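Long-range contact in periplasmic binding protein (Veillonella parvula, PDB 4OVK), which probably captures a solute outside the cell membrane and delivers it to an ABC transporter for import: residues D230-S241 against I260-A271. Sequence-based numbering, arbitrary orientation.
Sequences DPDIIILSNFDS and IKAVKTHRVYKA
Leu-236 and Lys-270 are paired in a parallel beta bridge where strand 268-270 forms an outer edge of a four-stranded parallel sheet in one lobe of this periplasmic binding protein. Along strand 233-236, Arg-267 O and Tyr-269 O accept from Ile-234 N and Leu-236 N, while Ile-234 O and Leu-236 O take Tyr-269 N and Ala-271 N. Lys-270 then ties the edge strand to the loop beyond its neighbour. From Lys-270 CB, CG lies opposite the backbone N (chi1 -176°), and a bend at chi2 (73°) swings the chain across to the other strand. Lys-270 CD reaches Leu-236 CB at 4.0 Å, and Lys-270 CE passes 3.6 Å from Ser-237 O. Lys-270 NZ donates to Ser-237 O at 2.7 Å. It donates equally closely to Asp-240 O, with Ile-242 O as a third acceptor. A methionine here would probably leave these carbonyls without their shared donor and the loop after strand 233-236 freer to move. At the opposite end, Asp-230 OD1 accepts a nearly straight bond (168°) from Lys-261 N at the start of helix 261-264. Arg-267, which follows that helix, has Ile-233 CD1 over one face of its guanidinium; its NH1 bonds Leu-295 O of helix 285-296, and Arg-267 NE donates in plane to Tyr-269 OH at 2.9 Å.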
loop_
_atom_site.group_PDB
_atom_site.type_symbol
_atom_site.label_atom_id
_atom_site.label_comp_id
_atom_site.label_asym_id
_atom_site.label_seq_id
_atom_site.Cartn_x
_atom_site.Cartn_y
_atom_site.Cartn_z
ATOM N N ASP A 230 3.178 -26.937 2.614
ATOM C CA ASP A 230 1.884 -27.318 2.034
ATOM C C ASP A 230 0.769 -26.328 2.425
ATOM O O ASP A 230 -0.199 -26.694 3.103
ATOM C CB ASP A 230 1.518 -28.759 2.437
ATOM C CG ASP A 230 0.517 -29.402 1.488
ATOM O OD1 ASP A 230 0.202 -28.800 0.440
ATOM O OD2 ASP A 230 0.056 -30.529 1.773
ATOM N N PRO A 231 0.906 -25.061 2.002
ATOM C CA PRO A 231 -0.074 -24.059 2.402
ATOM C C PRO A 231 -1.479 -24.359 1.877
ATOM O O PRO A 231 -1.636 -24.968 0.799
ATOM C CB PRO A 231 0.487 -22.758 1.809
ATOM C CG PRO A 231 1.339 -23.193 0.677
ATOM C CD PRO A 231 1.930 -24.498 1.099
ATOM N N ASP A 232 -2.472 -23.972 2.674
ATOM C CA ASP A 232 -3.901 -24.060 2.314
ATOM C C ASP A 232 -4.350 -22.928 1.384
ATOM O O ASP A 232 -5.279 -23.093 0.576
ATOM C CB ASP A 232 -4.758 -24.021 3.583
ATOM C CG ASP A 232 -4.423 -25.147 4.558
ATOM O OD1 ASP A 232 -4.697 -26.326 4.228
ATOM O OD2 ASP A 232 -3.888 -24.852 5.659
ATOM N N ILE A 233 -3.705 -21.769 1.527
ATOM C CA ILE A 233 -4.045 -20.561 0.773
ATOM C C ILE A 233 -2.743 -19.924 0.292
ATOM O O ILE A 233 -1.761 -19.900 1.035
ATOM C CB ILE A 233 -4.820 -19.555 1.658
ATOM C CG1 ILE A 233 -6.181 -20.128 2.065
ATOM C CG2 ILE A 233 -5.035 -18.225 0.938
ATOM C CD1 ILE A 233 -6.892 -19.334 3.147
ATOM N N ILE A 234 -2.731 -19.452 -0.954
ATOM C CA ILE A 234 -1.573 -18.725 -1.503
ATOM C C ILE A 234 -2.086 -17.379 -2.000
ATOM O O ILE A 234 -3.072 -17.327 -2.736
ATOM C CB ILE A 234 -0.905 -19.487 -2.673
ATOM C CG1 ILE A 234 -0.317 -20.824 -2.192
ATOM C CG2 ILE A 234 0.191 -18.633 -3.323
ATOM C CD1 ILE A 234 0.047 -21.782 -3.321
ATOM N N ILE A 235 -1.447 -16.300 -1.552
ATOM C CA ILE A 235 -1.729 -14.968 -2.042
ATOM C C ILE A 235 -0.536 -14.557 -2.902
ATOM O O ILE A 235 0.613 -14.742 -2.498
ATOM C CB ILE A 235 -1.936 -13.976 -0.882
ATOM C CG1 ILE A 235 -3.141 -14.420 -0.025
ATOM C CG2 ILE A 235 -2.105 -12.559 -1.402
ATOM C CD1 ILE A 235 -3.235 -13.673 1.262
ATOM N N LEU A 236 -0.820 -14.040 -4.095
ATOM C CA LEU A 236 0.209 -13.613 -5.038
ATOM C C LEU A 236 0.318 -12.100 -4.979
ATOM O O LEU A 236 -0.681 -11.412 -5.064
ATOM C CB LEU A 236 -0.154 -14.040 -6.465
ATOM C CG LEU A 236 -0.463 -15.519 -6.705
ATOM C CD1 LEU A 236 -0.968 -15.738 -8.118
ATOM C CD2 LEU A 236 0.748 -16.390 -6.445
ATOM N N SER A 237 1.539 -11.580 -4.861
ATOM C CA SER A 237 1.727 -10.147 -4.760
ATOM C C SER A 237 1.577 -9.421 -6.107
ATOM O O SER A 237 1.532 -10.051 -7.162
ATOM C CB SER A 237 3.104 -9.847 -4.161
ATOM O OG SER A 237 4.056 -9.658 -5.182
ATOM N N ASN A 238 1.527 -8.088 -6.046
ATOM C CA ASN A 238 1.522 -7.217 -7.242
ATOM C C ASN A 238 2.902 -6.693 -7.627
ATOM O O ASN A 238 3.022 -5.808 -8.488
ATOM C CB ASN A 238 0.562 -6.037 -7.044
ATOM C CG ASN A 238 -0.890 -6.466 -7.099
ATOM O OD1 ASN A 238 -1.543 -6.605 -6.077
ATOM N ND2 ASN A 238 -1.386 -6.705 -8.294
ATOM N N PHE A 239 3.951 -7.243 -7.022
ATOM C CA PHE A 239 5.328 -6.915 -7.440
ATOM C C PHE A 239 5.709 -7.562 -8.772
ATOM O O PHE A 239 6.750 -7.240 -9.349
ATOM C CB PHE A 239 6.334 -7.363 -6.372
ATOM C CG PHE A 239 6.383 -6.477 -5.165
ATOM C CD1 PHE A 239 5.542 -6.699 -4.084
ATOM C CD2 PHE A 239 7.307 -5.429 -5.093
ATOM C CE1 PHE A 239 5.602 -5.884 -2.959
ATOM C CE2 PHE A 239 7.370 -4.617 -3.971
ATOM C CZ PHE A 239 6.517 -4.842 -2.904
ATOM N N ASP A 240 4.867 -8.470 -9.256
ATOM C CA ASP A 240 5.199 -9.367 -10.345
ATOM C C ASP A 240 3.924 -9.669 -11.118
ATOM O O ASP A 240 2.824 -9.555 -10.567
ATOM C CB ASP A 240 5.746 -10.663 -9.733
ATOM C CG ASP A 240 6.297 -11.603 -10.758
ATOM O OD1 ASP A 240 7.475 -11.451 -11.122
ATOM O OD2 ASP A 240 5.544 -12.490 -11.215
ATOM N N SER A 241 4.063 -10.093 -12.374
ATOM C CA SER A 241 2.896 -10.420 -13.206
ATOM C C SER A 241 2.205 -11.735 -12.839
ATOM O O SER A 241 1.167 -12.036 -13.403
ATOM C CB SER A 241 3.305 -10.510 -14.683
ATOM O OG SER A 241 4.001 -11.739 -14.955
ATOM N N ILE A 260 0.214 -29.222 -4.017
ATOM C CA ILE A 260 0.043 -28.318 -2.875
ATOM C C ILE A 260 -1.453 -28.141 -2.614
ATOM O O ILE A 260 -2.222 -27.943 -3.559
ATOM C CB ILE A 260 0.688 -26.940 -3.142
ATOM C CG1 ILE A 260 2.195 -27.080 -3.392
ATOM C CG2 ILE A 260 0.400 -25.968 -1.995
ATOM C CD1 ILE A 260 3.028 -27.244 -2.151
ATOM N N LYS A 261 -1.858 -28.201 -1.343
ATOM C CA LYS A 261 -3.283 -28.092 -0.968
ATOM C C LYS A 261 -3.968 -26.870 -1.604
ATOM O O LYS A 261 -5.023 -27.001 -2.220
ATOM C CB LYS A 261 -3.454 -28.052 0.558
ATOM C CG LYS A 261 -3.144 -29.365 1.276
ATOM C CD LYS A 261 -3.090 -29.149 2.792
ATOM C CE LYS A 261 -2.844 -30.432 3.562
ATOM N NZ LYS A 261 -2.703 -30.161 5.022
ATOM N N ALA A 262 -3.360 -25.693 -1.468
ATOM C CA ALA A 262 -3.919 -24.466 -2.065
ATOM C C ALA A 262 -4.161 -24.602 -3.564
ATOM O O ALA A 262 -5.101 -24.025 -4.093
ATOM C CB ALA A 262 -3.026 -23.251 -1.789
ATOM N N VAL A 263 -3.314 -25.374 -4.241
ATOM C CA VAL A 263 -3.409 -25.538 -5.683
ATOM C C VAL A 263 -4.507 -26.543 -6.033
ATOM O O VAL A 263 -5.331 -26.291 -6.918
ATOM C CB VAL A 263 -2.048 -25.937 -6.283
ATOM C CG1 VAL A 263 -2.155 -26.144 -7.790
ATOM C CG2 VAL A 263 -1.017 -24.862 -5.965
ATOM N N LYS A 264 -4.533 -27.666 -5.323
ATOM C CA LYS A 264 -5.551 -28.698 -5.551
ATOM C C LYS A 264 -6.968 -28.210 -5.241
ATOM O O LYS A 264 -7.929 -28.622 -5.901
ATOM C CB LYS A 264 -5.220 -29.955 -4.739
ATOM C CG LYS A 264 -3.932 -30.635 -5.190
ATOM C CD LYS A 264 -3.743 -31.999 -4.542
ATOM C CE LYS A 264 -3.346 -31.879 -3.081
ATOM N NZ LYS A 264 -3.374 -33.199 -2.394
ATOM N N THR A 265 -7.089 -27.325 -4.246
ATOM C CA THR A 265 -8.385 -26.772 -3.835
ATOM C C THR A 265 -8.688 -25.401 -4.451
ATOM O O THR A 265 -9.685 -24.779 -4.087
ATOM C CB THR A 265 -8.483 -26.656 -2.294
ATOM O OG1 THR A 265 -7.423 -25.836 -1.790
ATOM C CG2 THR A 265 -8.417 -28.049 -1.639
ATOM N N HIS A 266 -7.826 -24.932 -5.363
ATOM C CA HIS A 266 -8.038 -23.680 -6.098
ATOM C C HIS A 266 -8.224 -22.487 -5.154
ATOM O O HIS A 266 -9.211 -21.732 -5.235
ATOM C CB HIS A 266 -9.195 -23.794 -7.106
ATOM C CG HIS A 266 -8.914 -24.736 -8.237
ATOM N ND1 HIS A 266 -8.262 -24.347 -9.388
ATOM C CD2 HIS A 266 -9.188 -26.053 -8.389
ATOM C CE1 HIS A 266 -8.145 -25.381 -10.201
ATOM N NE2 HIS A 266 -8.699 -26.429 -9.617
ATOM N N ARG A 267 -7.254 -22.347 -4.261
ATOM C CA ARG A 267 -7.208 -21.257 -3.296
ATOM C C ARG A 267 -5.903 -20.463 -3.473
ATOM O O ARG A 267 -5.177 -20.175 -2.502
ATOM C CB ARG A 267 -7.357 -21.827 -1.881
ATOM C CG ARG A 267 -8.705 -22.528 -1.653
ATOM C CD ARG A 267 -9.224 -22.290 -0.248
ATOM N NE ARG A 267 -9.692 -20.914 -0.093
ATOM C CZ ARG A 267 -9.971 -20.323 1.069
ATOM N NH1 ARG A 267 -10.381 -19.057 1.079
ATOM N NH2 ARG A 267 -9.828 -20.976 2.216
ATOM N N VAL A 268 -5.621 -20.125 -4.735
ATOM C CA VAL A 268 -4.515 -19.236 -5.126
ATOM C C VAL A 268 -5.123 -17.936 -5.622
ATOM O O VAL A 268 -5.893 -17.917 -6.597
ATOM C CB VAL A 268 -3.651 -19.826 -6.256
ATOM C CG1 VAL A 268 -2.457 -18.921 -6.564
ATOM C CG2 VAL A 268 -3.181 -21.232 -5.917
ATOM N N TYR A 269 -4.778 -16.846 -4.951
ATOM C CA TYR A 269 -5.437 -15.561 -5.163
ATOM C C TYR A 269 -4.439 -14.442 -5.418
ATOM O O TYR A 269 -3.492 -14.276 -4.648
ATOM C CB TYR A 269 -6.227 -15.188 -3.926
ATOM C CG TYR A 269 -7.251 -16.220 -3.499
ATOM C CD1 TYR A 269 -8.423 -16.394 -4.211
ATOM C CD2 TYR A 269 -7.037 -17.018 -2.378
ATOM C CE1 TYR A 269 -9.371 -17.337 -3.806
ATOM C CE2 TYR A 269 -7.970 -17.941 -1.965
ATOM C CZ TYR A 269 -9.137 -18.105 -2.687
ATOM O OH TYR A 269 -10.075 -19.039 -2.269
ATOM N N LYS A 270 -4.680 -13.659 -6.468
ATOM C CA LYS A 270 -3.926 -12.420 -6.695
ATOM C C LYS A 270 -4.389 -11.287 -5.769
ATOM O O LYS A 270 -5.582 -10.942 -5.713
ATOM C CB LYS A 270 -4.072 -11.989 -8.148
ATOM C CG LYS A 270 -3.262 -10.769 -8.577
ATOM C CD LYS A 270 -1.787 -11.083 -8.683
ATOM C CE LYS A 270 -1.085 -10.118 -9.617
ATOM N NZ LYS A 270 0.378 -10.333 -9.641
ATOM N N ALA A 271 -3.449 -10.685 -5.051
ATOM C CA ALA A 271 -3.797 -9.592 -4.150
ATOM C C ALA A 271 -4.430 -8.435 -4.921
ATOM O O ALA A 271 -3.987 -8.101 -6.023
ATOM C CB ALA A 271 -2.573 -9.091 -3.412
HETATM O O HOH W 1 -0.470 -27.671 5.661
HETATM O O HOH W 2 -1.051 -31.930 -0.435
HETATM O O HOH W 3 -7.194 -24.986 0.841
#